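Local coordinates for 3-methyladenine dna-glycosylase (Archaeoglobus fulgidus, PDB 2JHN), which belongs to the helix-hairpin-helix superfamily of DNA glycosylases, the AlkA type, with a TATA-box binding protein-like sheet domain at its N-terminal end, at residues Pro25-Val29 / Phe158-Pro162; Val60-Phe64 / Glu150-Asn154; Lys142-Phe147 / Gly174-Leu180. The protein carries 1 engineered substitution. One frame throughout, in Å; residues are numbered along the deposited sequence.

Contact 1: residues Pro25-Val29 / Phe158-Pro162; sequences PTPDV and FYGFP. With NA (sodium ion), chain F.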
ATOM      1  N   PRO A  25      -2.578  10.429  10.857  1.00 21.55           N
ATOM      2  CA  PRO A  25      -1.747   9.221  11.050  1.00 20.60           C
ATOM      3  C   PRO A  25      -2.479   7.941  10.685  1.00 19.73           C
ATOM      4  O   PRO A  25      -3.319   7.453  11.451  1.00 19.50           O
ATOM      5  CB  PRO A  25      -1.395   9.260  12.549  1.00 21.38           C
ATOM      6  CG  PRO A  25      -1.714  10.725  12.981  1.00 21.37           C
ATOM      7  CD  PRO A  25      -2.895  11.072  12.152  1.00 22.60           C
ATOM      8  N   THR A  26      -2.175   7.405   9.500  1.00 18.50           N
ATOM      9  CA  THR A  26      -2.946   6.289   8.970  1.00 17.89           C
ATOM     10  C   THR A  26      -2.238   4.895   8.825  1.00 16.55           C
ATOM     11  O   THR A  26      -2.797   4.034   8.173  1.00 17.22           O
ATOM     12  CB  THR A  26      -3.544   6.666   7.576  1.00 18.94           C
ATOM     13  OG1 THR A  26      -2.488   7.132   6.728  1.00 20.80           O
ATOM     14  CG2 THR A  26      -4.644   7.760   7.664  1.00 18.26           C
ATOM     15  N   PRO A  27      -1.076   4.640   9.471  1.00 15.92           N
ATOM     16  CA  PRO A  27      -0.311   5.403  10.465  1.00 14.74           C
ATOM     17  C   PRO A  27       0.627   6.457   9.874  1.00 14.62           C
ATOM     18  O   PRO A  27       1.176   7.271  10.639  1.00 14.87           O
ATOM     19  CB  PRO A  27       0.510   4.324  11.169  1.00 14.48           C
ATOM     20  CG  PRO A  27       0.785   3.337  10.050  1.00 15.75           C
ATOM     21  CD  PRO A  27      -0.443   3.327   9.208  1.00 15.22           C
ATOM     22  N   ASP A  28       0.822   6.440   8.546  1.00 13.33           N
ATOM     23  CA  ASP A  28       1.805   7.335   7.929  1.00 14.26           C
ATOM     24  C   ASP A  28       1.343   8.781   8.080  1.00 13.17           C
ATOM     25  O   ASP A  28       0.149   9.078   7.902  1.00 13.62           O
ATOM     26  CB  ASP A  28       1.959   7.064   6.427  1.00 13.86           C
ATOM     27  CG  ASP A  28       2.166   5.595   6.116  1.00 16.33           C
ATOM     28  OD1 ASP A  28       3.256   5.284   5.614  1.00 17.74           O
ATOM     29  OD2 ASP A  28       1.227   4.787   6.383  1.00 20.75           O
ATOM     30  N   VAL A  29       2.309   9.651   8.338  1.00 14.11           N
ATOM     31  CA  VAL A  29       2.117  11.100   8.294  1.00 15.77           C
ATOM     32  C   VAL A  29       3.104  11.710   7.311  1.00 15.66           C
ATOM     33  O   VAL A  29       4.298  11.385   7.329  1.00 15.75           O
ATOM     34  CB  VAL A  29       2.289  11.761   9.711  1.00 16.39           C
ATOM     35  CG1 VAL A  29       2.194  13.290   9.626  1.00 17.58           C
ATOM     36  CG2 VAL A  29       1.207  11.274  10.665  1.00 16.47           C
ATOM     37  N   PHE A 158       5.570   9.783  16.170  1.00 23.49           N
ATOM     38  CA  PHE A 158       5.569   8.754  15.106  1.00 22.08           C
ATOM     39  C   PHE A 158       4.545   7.665  15.451  1.00 21.83           C
ATOM     40  O   PHE A 158       4.589   7.087  16.546  1.00 21.59           O
ATOM     41  CB  PHE A 158       6.949   8.104  14.967  1.00 21.30           C
ATOM     42  CG  PHE A 158       8.039   9.059  14.551  1.00 22.42           C
ATOM     43  CD1 PHE A 158       8.603   8.976  13.274  1.00 19.99           C
ATOM     44  CD2 PHE A 158       8.522  10.038  15.445  1.00 21.94           C
ATOM     45  CE1 PHE A 158       9.632   9.867  12.877  1.00 22.10           C
ATOM     46  CE2 PHE A 158       9.532  10.926  15.054  1.00 21.78           C
ATOM     47  CZ  PHE A 158      10.094  10.836  13.764  1.00 21.87           C
ATOM     48  N   TYR A 159       3.660   7.352  14.505  1.00 20.52           N
ATOM     49  CA  TYR A 159       2.564   6.413  14.761  1.00 19.88           C
ATOM     50  C   TYR A 159       2.797   5.109  13.989  1.00 18.82           C
ATOM     51  O   TYR A 159       3.305   5.137  12.861  1.00 16.85           O
ATOM     52  CB  TYR A 159       1.223   7.060  14.376  1.00 21.39           C
ATOM     53  CG  TYR A 159       1.005   8.438  15.010  1.00 23.11           C
ATOM     54  CD1 TYR A 159       0.294   8.583  16.209  1.00 25.27           C
ATOM     55  CD2 TYR A 159       1.527   9.582  14.412  1.00 23.34           C
ATOM     56  CE1 TYR A 159       0.111   9.874  16.799  1.00 24.13           C
ATOM     57  CE2 TYR A 159       1.352  10.851  14.974  1.00 26.04           C
ATOM     58  CZ  TYR A 159       0.640  10.992  16.158  1.00 25.50           C
ATOM     59  OH  TYR A 159       0.497  12.285  16.672  1.00 27.42           O
ATOM     60  N   GLY A 160       2.447   3.978  14.612  1.00 17.94           N
ATOM     61  CA  GLY A 160       2.540   2.653  13.960  1.00 16.93           C
ATOM     62  C   GLY A 160       1.186   1.959  13.843  1.00 15.95           C
ATOM     63  O   GLY A 160       0.255   2.255  14.598  1.00 16.48           O
ATOM     64  N   PHE A 161       1.047   1.029  12.889  1.00 15.54           N
ATOM     65  CA  PHE A 161      -0.159   0.232  12.821  1.00 14.96           C
ATOM     66  C   PHE A 161      -0.178  -0.763  14.009  1.00 14.45           C
ATOM     67  O   PHE A 161       0.855  -1.303  14.358  1.00 15.99           O
ATOM     68  CB  PHE A 161      -0.274  -0.543  11.489  1.00 14.92           C
ATOM     69  CG  PHE A 161      -1.667  -1.045  11.225  1.00 13.23           C
ATOM     70  CD1 PHE A 161      -2.646  -0.183  10.723  1.00 11.70           C
ATOM     71  CD2 PHE A 161      -2.026  -2.370  11.541  1.00 13.53           C
ATOM     72  CE1 PHE A 161      -3.938  -0.633  10.519  1.00 12.51           C
ATOM     73  CE2 PHE A 161      -3.332  -2.821  11.343  1.00 13.32           C
ATOM     74  CZ  PHE A 161      -4.281  -1.964  10.827  1.00 15.00           C
ATOM     75  N   PRO A 162      -1.346  -0.983  14.630  1.00 15.48           N
ATOM     76  CA  PRO A 162      -1.464  -1.947  15.761  1.00 16.01           C
ATOM     77  C   PRO A 162      -0.831  -3.313  15.469  1.00 17.11           C
ATOM     78  O   PRO A 162      -1.012  -3.846  14.362  1.00 16.34           O
ATOM     79  CB  PRO A 162      -2.974  -2.074  15.941  1.00 15.41           C
ATOM     80  CG  PRO A 162      -3.497  -0.719  15.516  1.00 16.24           C
ATOM     81  CD  PRO A 162      -2.628  -0.331  14.333  1.00 14.60           C
TER
HETATM   82 NA    NA F1299      -1.593   9.797   6.614  1.00 22.33          NA
HETATM   83  O   HOH W   1       3.474   8.584  11.721  1.00 15.77           O
HETATM   84  O   HOH W   2      -1.160   9.071   4.689  1.00 27.53           O
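Tyr159 and Pro27 bury more surface here than any other pair, with Pro25 the third member. One face of the tyrosine ring is covered by Pro25: CG of the proline stands 3.8 Å from the centroid of the Tyr159 ring, only 17° off the normal, a CH-pi contact displaced toward the rim. Pro25 CB comes in nearer the CB end of the ring, 3.5 Å from Tyr159 CD2, and the two side chains run alongside each other in the same direction. With CG anti to its own carbonyl carbon (chi1 -52°), the Tyr159 ring lies alongside Pro25. Pro27, which follows a cis peptide bond, sits at the foot of the tyrosine and packs mainly on backbone, with its CB also near Tyr159 CB; Pro27 CB is 3.4 Å from Tyr159 O, while its CG reaches 3.7 Å from Phe161 N. Pro27 CD meets the edge of the Phe161 ring. This is a join between the two parts of an AlkA-type glycosylase: 25-29 leads into the outer strand 29-31 of the TATA-box binding protein-like sheet, and 158-162 leaves the beta hairpin of strands 150-153 and 156-159, in the HhH-GPD region. Polar linkage is indirect, through one water that donates to Pro27 O at 2.9 Å and accepts from Tyr159 N at 3.1 Å. Thr26 and Asp28 turn away from the hairpin, and the backbone O of Asp28 (2.3 Å) and OG1 of Thr26 bind a sodium ion whose shell is completed by Leu21 O, Leu24 O and a water.

Contact 2: residues Val60-Phe64 / Glu150-Asn154; sequences VEGNF and EVEWN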
ATOM      1  N   VAL A  60      17.235   9.266   5.335  1.00 18.73           N
ATOM      2  CA  VAL A  60      16.484   8.629   6.435  1.00 18.48           C
ATOM      3  C   VAL A  60      17.048   9.061   7.803  1.00 19.77           C
ATOM      4  O   VAL A  60      18.263   9.072   8.018  1.00 19.43           O
ATOM      5  CB  VAL A  60      16.483   7.083   6.335  1.00 18.97           C
ATOM      6  CG1 VAL A  60      15.565   6.474   7.410  1.00 18.73           C
ATOM      7  CG2 VAL A  60      16.026   6.608   4.930  1.00 17.38           C
ATOM      8  N   GLU A  61      16.148   9.440   8.695  1.00 20.58           N
ATOM      9  CA  GLU A  61      16.492   9.667  10.098  1.00 22.77           C
ATOM     10  C   GLU A  61      15.588   8.814  10.981  1.00 23.43           C
ATOM     11  O   GLU A  61      14.444   8.491  10.610  1.00 22.89           O
ATOM     12  CB  GLU A  61      16.316  11.141  10.449  1.00 22.04           C
ATOM     13  CG  GLU A  61      17.200  12.099   9.658  1.00 23.56           C
ATOM     14  CD  GLU A  61      17.054  13.539  10.128  1.00 24.60           C
ATOM     15  OE1 GLU A  61      17.218  13.795  11.342  1.00 28.35           O
ATOM     16  OE2 GLU A  61      16.780  14.422   9.293  1.00 27.21           O
ATOM     17  N   GLY A  62      16.088   8.462  12.162  1.00 24.51           N
ATOM     18  CA  GLY A  62      15.305   7.651  13.086  1.00 25.01           C
ATOM     19  C   GLY A  62      16.129   7.261  14.292  1.00 25.83           C
ATOM     20  O   GLY A  62      17.322   7.573  14.353  1.00 26.10           O
ATOM     21  N   ASN A  63      15.500   6.562  15.235  1.00 26.11           N
ATOM     22  CA  ASN A  63      16.160   6.227  16.498  1.00 26.93           C
ATOM     23  C   ASN A  63      16.549   4.756  16.641  1.00 27.55           C
ATOM     24  O   ASN A  63      16.850   4.294  17.752  1.00 27.84           O
ATOM     25  CB  ASN A  63      15.338   6.714  17.692  1.00 26.68           C
ATOM     26  CG  ASN A  63      14.041   5.959  17.860  1.00 28.66           C
ATOM     27  OD1 ASN A  63      13.670   5.129  17.015  1.00 27.46           O
ATOM     28  ND2 ASN A  63      13.340   6.230  18.967  1.00 27.41           N
ATOM     29  N   PHE A  64      16.531   4.028  15.518  1.00 27.64           N
ATOM     30  CA  PHE A  64      17.107   2.682  15.431  1.00 28.46           C
ATOM     31  C   PHE A  64      18.648   2.721  15.489  1.00 29.46           C
ATOM     32  O   PHE A  64      19.263   3.776  15.337  1.00 28.92           O
ATOM     33  CB  PHE A  64      16.617   1.942  14.169  1.00 27.87           C
ATOM     34  CG  PHE A  64      16.819   2.712  12.874  1.00 27.31           C
ATOM     35  CD1 PHE A  64      17.999   2.577  12.141  1.00 26.88           C
ATOM     36  CD2 PHE A  64      15.817   3.551  12.385  1.00 26.79           C
ATOM     37  CE1 PHE A  64      18.190   3.291  10.945  1.00 28.28           C
ATOM     38  CE2 PHE A  64      15.990   4.264  11.189  1.00 26.86           C
ATOM     39  CZ  PHE A  64      17.173   4.130  10.470  1.00 26.81           C
ATOM     40  N   GLU A 150       3.076   4.420  19.553  1.00 29.22           N
ATOM     41  CA  GLU A 150       3.407   5.837  19.472  1.00 30.64           C
ATOM     42  C   GLU A 150       4.839   6.005  19.968  1.00 31.02           C
ATOM     43  O   GLU A 150       5.199   5.486  21.036  1.00 31.01           O
ATOM     44  CB  GLU A 150       2.429   6.653  20.320  1.00 31.11           C
ATOM     45  CG  GLU A 150       2.193   8.088  19.849  1.00 33.16           C
ATOM     46  CD  GLU A 150       1.135   8.824  20.680  1.00 33.51           C
ATOM     47  OE1 GLU A 150       0.202   8.157  21.206  1.00 36.72           O
ATOM     48  OE2 GLU A 150       1.233  10.073  20.800  1.00 37.10           O
ATOM     49  N   VAL A 151       5.661   6.678  19.166  1.00 30.27           N
ATOM     50  CA  VAL A 151       7.037   6.972  19.528  1.00 31.19           C
ATOM     51  C   VAL A 151       7.222   8.482  19.452  1.00 31.59           C
ATOM     52  O   VAL A 151       6.873   9.123  18.455  1.00 31.00           O
ATOM     53  CB  VAL A 151       8.077   6.245  18.606  1.00 30.62           C
ATOM     54  CG1 VAL A 151       9.494   6.680  18.927  1.00 31.00           C
ATOM     55  CG2 VAL A 151       7.977   4.737  18.739  1.00 31.56           C
ATOM     56  N   GLU A 152       7.746   9.055  20.530  1.00 32.56           N
ATOM     57  CA  GLU A 152       8.154  10.446  20.522  1.00 33.66           C
ATOM     58  C   GLU A 152       9.675  10.475  20.382  1.00 33.63           C
ATOM     59  O   GLU A 152      10.399   9.808  21.138  1.00 33.33           O
ATOM     60  CB  GLU A 152       7.679  11.160  21.798  1.00 34.45           C
ATOM     61  CG  GLU A 152       7.370  12.635  21.591  1.00 37.33           C
ATOM     62  CD  GLU A 152       6.263  13.147  22.510  1.00 42.36           C
ATOM     63  OE1 GLU A 152       6.020  12.531  23.579  1.00 45.17           O
ATOM     64  OE2 GLU A 152       5.631  14.171  22.161  1.00 43.39           O
ATOM     65  N   TRP A 153      10.143  11.208  19.373  1.00 33.85           N
ATOM     66  CA  TRP A 153      11.570  11.316  19.054  1.00 34.30           C
ATOM     67  C   TRP A 153      11.789  12.643  18.348  1.00 35.05           C
ATOM     68  O   TRP A 153      10.942  13.078  17.551  1.00 34.56           O
ATOM     69  CB  TRP A 153      12.050  10.154  18.184  1.00 33.86           C
ATOM     70  CG  TRP A 153      13.517  10.229  17.854  1.00 33.38           C
ATOM     71  CD1 TRP A 153      14.568  10.033  18.716  1.00 32.82           C
ATOM     72  CD2 TRP A 153      14.097  10.556  16.580  1.00 31.71           C
ATOM     73  NE1 TRP A 153      15.762  10.204  18.049  1.00 32.91           N
ATOM     74  CE2 TRP A 153      15.502  10.519  16.738  1.00 32.31           C
ATOM     75  CE3 TRP A 153      13.563  10.856  15.314  1.00 31.51           C
ATOM     76  CZ2 TRP A 153      16.385  10.784  15.683  1.00 33.21           C
ATOM     77  CZ3 TRP A 153      14.439  11.117  14.265  1.00 32.16           C
ATOM     78  CH2 TRP A 153      15.835  11.080  14.454  1.00 32.54           C
ATOM     79  N   ASN A 154      12.921  13.289  18.653  1.00 36.07           N
ATOM     80  CA  ASN A 154      13.069  14.733  18.440  1.00 37.16           C
ATOM     81  C   ASN A 154      11.853  15.399  19.080  1.00 36.87           C
ATOM     82  O   ASN A 154      11.488  15.068  20.222  1.00 37.89           O
ATOM     83  CB  ASN A 154      13.229  15.098  16.957  1.00 37.61           C
ATOM     84  CG  ASN A 154      14.638  14.802  16.423  1.00 41.13           C
ATOM     85  OD1 ASN A 154      15.254  13.789  16.771  1.00 43.59           O
ATOM     86  ND2 ASN A 154      15.146  15.692  15.565  1.00 42.51           N
TER
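Asn63 and Trp153 mark the nearest approach of the two backbones, their CA atoms 7.3 Å apart, too far for strand pairing; the gap is filled mainly by the Trp153 indole, on which Gly62 main chain and the Asn63 side chain rest. Gly62 is almost fully extended, and this flat piece of main chain passes over the indole. Its CA lies 4.0 Å from the centroid of the six-membered ring of Trp153 in a CH-pi contact, and Gly62 N is 3.5 Å from Trp153 CH2. Asn63 CB covers the five-membered ring on the same face, 3.6 Å from that centroid and 18° off the normal. Trp153 thus lies beneath the end of a strand in the five-stranded antiparallel sheet of the TATA-box binding protein-like domain, while its own backbone belongs to the beta hairpin of strands 150-153 and 156-159, in the HhH-GPD region. Its CG is anti to the backbone N (chi1 -179°), which carries the indole out from the hairpin to the sheet. On the opposite face, Asn154 OD1 sits 3.2 Å above the plane, over the ring's centre. Glu61 CB approaches the ring edge, near its plane, 4.0 Å from Trp153 CH2; the carboxylate is held by Tyr51 OH. The Asn63 amide is tilted 54° from the indole, with ND2 beside Val151 CG1 at 3.9 Å and OD1 accepting from the backbone N of Ala47, a bond that fixes the side chain to the neighbouring strand 44-54.

Contact 3: residues Lys142-Phe147 / Gly174-Leu180; sequences KIVGRF and GLRECGL. With MBO (mercuribenzoic acid), chain C.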
ATOM      1  N   LYS A 142      -8.402   5.934  13.209  1.00 18.31           N
ATOM      2  CA  LYS A 142      -9.052   5.719  14.512  1.00 18.64           C
ATOM      3  C   LYS A 142      -8.368   4.568  15.245  1.00 17.77           C
ATOM      4  O   LYS A 142      -7.996   4.675  16.416  1.00 16.75           O
ATOM      5  CB  LYS A 142     -10.536   5.403  14.326  1.00 20.57           C
ATOM      6  CG  LYS A 142     -11.365   6.505  13.685  1.00 23.23           C
ATOM      7  CD  LYS A 142     -12.137   7.236  14.768  1.00 27.04           C
ATOM      8  CE  LYS A 142     -13.063   8.267  14.179  1.00 29.15           C
ATOM      9  NZ  LYS A 142     -13.168   9.402  15.136  1.00 30.44           N
ATOM     10  N   ILE A 143      -8.154   3.477  14.529  1.00 16.80           N
ATOM     11  CA  ILE A 143      -7.547   2.289  15.122  1.00 16.53           C
ATOM     12  C   ILE A 143      -6.075   2.511  15.513  1.00 15.81           C
ATOM     13  O   ILE A 143      -5.596   1.999  16.537  1.00 15.52           O
ATOM     14  CB  ILE A 143      -7.740   1.094  14.165  1.00 17.94           C
ATOM     15  CG1 ILE A 143      -9.236   0.752  14.060  1.00 18.13           C
ATOM     16  CG2 ILE A 143      -6.942  -0.109  14.626  1.00 18.69           C
ATOM     17  CD1 ILE A 143      -9.787   0.146  15.303  1.00 24.87           C
ATOM     18  N   VAL A 144      -5.342   3.256  14.679  1.00 14.48           N
ATOM     19  CA  VAL A 144      -3.951   3.587  14.956  1.00 14.14           C
ATOM     20  C   VAL A 144      -3.883   4.483  16.200  1.00 14.45           C
ATOM     21  O   VAL A 144      -3.014   4.316  17.045  1.00 15.25           O
ATOM     22  CB  VAL A 144      -3.323   4.310  13.729  1.00 13.89           C
ATOM     23  CG1 VAL A 144      -1.960   4.973  14.056  1.00 13.24           C
ATOM     24  CG2 VAL A 144      -3.195   3.302  12.612  1.00 12.83           C
ATOM     25  N   GLY A 145      -4.806   5.428  16.278  1.00 15.59           N
ATOM     26  CA  GLY A 145      -4.789   6.417  17.367  1.00 17.42           C
ATOM     27  C   GLY A 145      -4.949   5.702  18.702  1.00 18.05           C
ATOM     28  O   GLY A 145      -4.221   5.974  19.676  1.00 18.93           O
ATOM     29  N   ARG A 146      -5.863   4.747  18.748  1.00 18.55           N
ATOM     30  CA  ARG A 146      -6.181   4.108  20.028  1.00 18.60           C
ATOM     31  C   ARG A 146      -5.323   2.885  20.363  1.00 19.35           C
ATOM     32  O   ARG A 146      -5.019   2.620  21.542  1.00 17.69           O
ATOM     33  CB  ARG A 146      -7.661   3.762  20.084  1.00 19.82           C
ATOM     34  CG  ARG A 146      -8.085   3.155  21.442  1.00 19.50           C
ATOM     35  CD  ARG A 146      -9.584   3.242  21.603  1.00 21.91           C
ATOM     36  NE  ARG A 146      -9.995   4.632  21.736  1.00 21.14           N
ATOM     37  CZ  ARG A 146     -11.239   5.074  21.563  1.00 22.37           C
ATOM     38  NH1 ARG A 146     -12.230   4.228  21.270  1.00 24.01           N
ATOM     39  NH2 ARG A 146     -11.490   6.374  21.707  1.00 25.26           N
ATOM     40  N   PHE A 147      -4.962   2.116  19.334  1.00 18.38           N
ATOM     41  CA  PHE A 147      -4.346   0.811  19.540  1.00 18.76           C
ATOM     42  C   PHE A 147      -2.936   0.691  18.948  1.00 19.12           C
ATOM     43  O   PHE A 147      -2.215  -0.280  19.205  1.00 19.39           O
ATOM     44  CB  PHE A 147      -5.286  -0.298  19.030  1.00 18.04           C
ATOM     45  CG  PHE A 147      -6.659  -0.300  19.692  1.00 19.67           C
ATOM     46  CD1 PHE A 147      -6.795  -0.571  21.066  1.00 21.73           C
ATOM     47  CD2 PHE A 147      -7.810  -0.027  18.949  1.00 21.02           C
ATOM     48  CE1 PHE A 147      -8.078  -0.575  21.678  1.00 19.87           C
ATOM     49  CE2 PHE A 147      -9.075  -0.020  19.541  1.00 22.02           C
ATOM     50  CZ  PHE A 147      -9.205  -0.290  20.918  1.00 19.98           C
ATOM     51  N   GLY A 174     -13.696  -3.389  20.824  1.00 21.35           N
ATOM     52  CA  GLY A 174     -12.801  -2.216  20.739  1.00 21.05           C
ATOM     53  C   GLY A 174     -12.706  -1.695  19.309  1.00 20.66           C
ATOM     54  O   GLY A 174     -12.724  -0.491  19.071  1.00 19.76           O
ATOM     55  N   LEU A 175     -12.624  -2.624  18.352  1.00 20.94           N
ATOM     56  CA  LEU A 175     -12.659  -2.288  16.927  1.00 21.81           C
ATOM     57  C   LEU A 175     -14.011  -1.707  16.507  1.00 21.96           C
ATOM     58  O   LEU A 175     -14.036  -0.736  15.758  1.00 21.57           O
ATOM     59  CB  LEU A 175     -12.279  -3.501  16.043  1.00 21.20           C
ATOM     60  CG  LEU A 175     -10.891  -4.114  16.295  1.00 22.57           C
ATOM     61  CD1 LEU A 175     -10.606  -5.235  15.297  1.00 20.86           C
ATOM     62  CD2 LEU A 175      -9.769  -3.089  16.283  1.00 24.11           C
ATOM     63  N   ARG A 176     -15.120  -2.276  17.003  1.00 22.99           N
ATOM     64  CA  ARG A 176     -16.459  -1.746  16.693  1.00 24.96           C
ATOM     65  C   ARG A 176     -16.595  -0.326  17.209  1.00 24.55           C
ATOM     66  O   ARG A 176     -17.192   0.515  16.553  1.00 25.52           O
ATOM     67  CB  ARG A 176     -17.595  -2.607  17.273  1.00 25.01           C
ATOM     68  CG  ARG A 176     -17.667  -4.035  16.731  1.00 27.11           C
ATOM     69  CD  ARG A 176     -18.877  -4.762  17.284  1.00 27.96           C
ATOM     70  NE  ARG A 176     -20.101  -4.122  16.818  1.00 33.08           N
ATOM     71  CZ  ARG A 176     -21.298  -4.300  17.374  1.00 37.66           C
ATOM     72  NH1 ARG A 176     -21.442  -5.089  18.441  1.00 38.17           N
ATOM     73  NH2 ARG A 176     -22.355  -3.673  16.868  1.00 39.48           N
ATOM     74  N   GLU A 177     -16.041  -0.071  18.393  1.00 24.70           N
ATOM     75  CA  GLU A 177     -16.052   1.264  18.984  1.00 25.18           C
ATOM     76  C   GLU A 177     -15.379   2.305  18.098  1.00 24.30           C
ATOM     77  O   GLU A 177     -15.825   3.443  18.017  1.00 24.46           O
ATOM     78  CB  GLU A 177     -15.422   1.233  20.372  1.00 25.51           C
ATOM     79  CG  GLU A 177     -16.311   0.506  21.381  1.00 26.59           C
ATOM     80  CD  GLU A 177     -15.677   0.327  22.770  1.00 27.72           C
ATOM     81  OE1 GLU A 177     -14.535   0.817  23.042  1.00 30.04           O
ATOM     82  OE2 GLU A 177     -16.356  -0.324  23.596  1.00 28.03           O
ATOM     83  N   CYS A 178     -14.330   1.893  17.391  1.00 23.86           N
ATOM     84  CA  CYS A 178     -13.593   2.800  16.519  1.00 23.78           C
ATOM     85  C   CYS A 178     -14.329   3.017  15.177  1.00 24.06           C
ATOM     86  O   CYS A 178     -13.932   3.869  14.382  1.00 24.52           O
ATOM     87  CB  CYS A 178     -12.169   2.271  16.282  1.00 22.87           C
ATOM     88  SG  CYS A 178     -11.033   2.356  17.733  1.00 21.51           S
ATOM     89  N   GLY A 179     -15.397   2.261  14.941  1.00 25.21           N
ATOM     90  CA  GLY A 179     -16.245   2.436  13.747  1.00 25.77           C
ATOM     91  C   GLY A 179     -16.447   1.215  12.857  1.00 26.66           C
ATOM     92  O   GLY A 179     -17.256   1.247  11.922  1.00 26.97           O
ATOM     93  N   LEU A 180     -15.708   0.142  13.121  1.00 27.23           N
ATOM     94  CA  LEU A 180     -15.799  -1.082  12.312  1.00 28.01           C
ATOM     95  C   LEU A 180     -17.079  -1.874  12.549  1.00 28.56           C
ATOM     96  O   LEU A 180     -17.512  -2.053  13.692  1.00 29.08           O
ATOM     97  CB  LEU A 180     -14.583  -2.003  12.536  1.00 28.33           C
ATOM     98  CG  LEU A 180     -13.262  -1.748  11.800  1.00 28.51           C
ATOM     99  CD1 LEU A 180     -12.613  -0.475  12.275  1.00 30.85           C
ATOM    100  CD2 LEU A 180     -12.327  -2.919  12.048  1.00 28.22           C
TER
HETATM  101 HG   MBO C1296     -10.779   4.657  17.989  0.70 24.57          HG
HETATM  102  CE1 MBO C1296     -10.451   6.894  18.251  0.70 23.92           C
HETATM  103  CE2 MBO C1296     -11.555   7.722  18.401  0.70 22.74           C
HETATM  104  CE3 MBO C1296     -11.339   9.083  18.563  0.70 24.07           C
HETATM  105  CE4 MBO C1296     -10.042   9.592  18.558  0.70 24.12           C
HETATM  106  CE5 MBO C1296      -8.942   8.748  18.414  0.70 24.34           C
HETATM  107  CE6 MBO C1296      -9.147   7.381  18.259  0.70 22.73           C
HETATM  108  CZ  MBO C1296      -9.826  11.064  18.721  0.70 25.14           C
HETATM  109  OZ1 MBO C1296      -8.669  11.493  18.853  0.70 27.06           O
HETATM  110  OZ2 MBO C1296     -10.811  11.825  18.700  0.70 27.09           O
HETATM  111  O   HOH W   3     -12.187   1.115  21.388  1.00 26.27           O
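The mercury of a mercuribenzoic acid sits where 142-147 meets 174-180, bound by Cys178 SG at 2.3 Å, and the ring extends outward beside Lys142 and Arg146 of helix 133-147. One face of the Arg146 guanidinium covers the mercury, 3.5 Å from its plane, and CE1, and NH2 reaches on to ring carbon CE2 at 3.6 Å; a bend at chi3 (-68°) folds the group back that way. A water lying in the guanidinium plane accepts from Arg146 NH1 and donates to both Gly174 O and Glu177 OE1. Arg146 NH1 and Glu177 OE1 are 4.5 Å apart, beyond a salt bridge and with no N-H aimed at the oxygen; any attraction is probably one of charge alone. In this HhH-GPD region helix 164-177 ends in a Schellman motif: Gly179 takes positive phi (124°), Gly179 N bonds back to Arg176 O and Leu180 N to Leu175 O, and the chain turns toward helix 182-192. Behind the sulfur, Ile143 CD1 is wedged tightly between Cys178 CB (3.3 Å) and Leu175 CD2 (3.4 Å). Phe147 CE2 comes 3.6 Å from Cys178 SG, an oblique sulfur-aromatic contact, and Gly174 O lies at the edge of the Phe147 ring.

How the contacts relate
Contacts 1 and 2 lie about 13 Å apart between centres and share the hairpin: Phe158 N is 2.7 Å from Val151 O, a probable hydrogen bond, so the strand that packs on Pro25 and Pro27 is paired with the one that carries Trp153. Both lie where the hairpin meets the sheet domain, beside the backbone bond between Tyr159 and Ala38. Contact 3, also about 13 Å from contact 1, meets it through helix 133-147, where Gly160 O is 3.5 Å from Val144 CG1 and Pro162 CG 3.6 Å from Ile143 O. Contacts 2 and 3 are about 24 Å apart and adjoin only in sequence. Mercuribenzoic acid belongs to contact 3, yet the Pro25 side chain is about 9 Å from it.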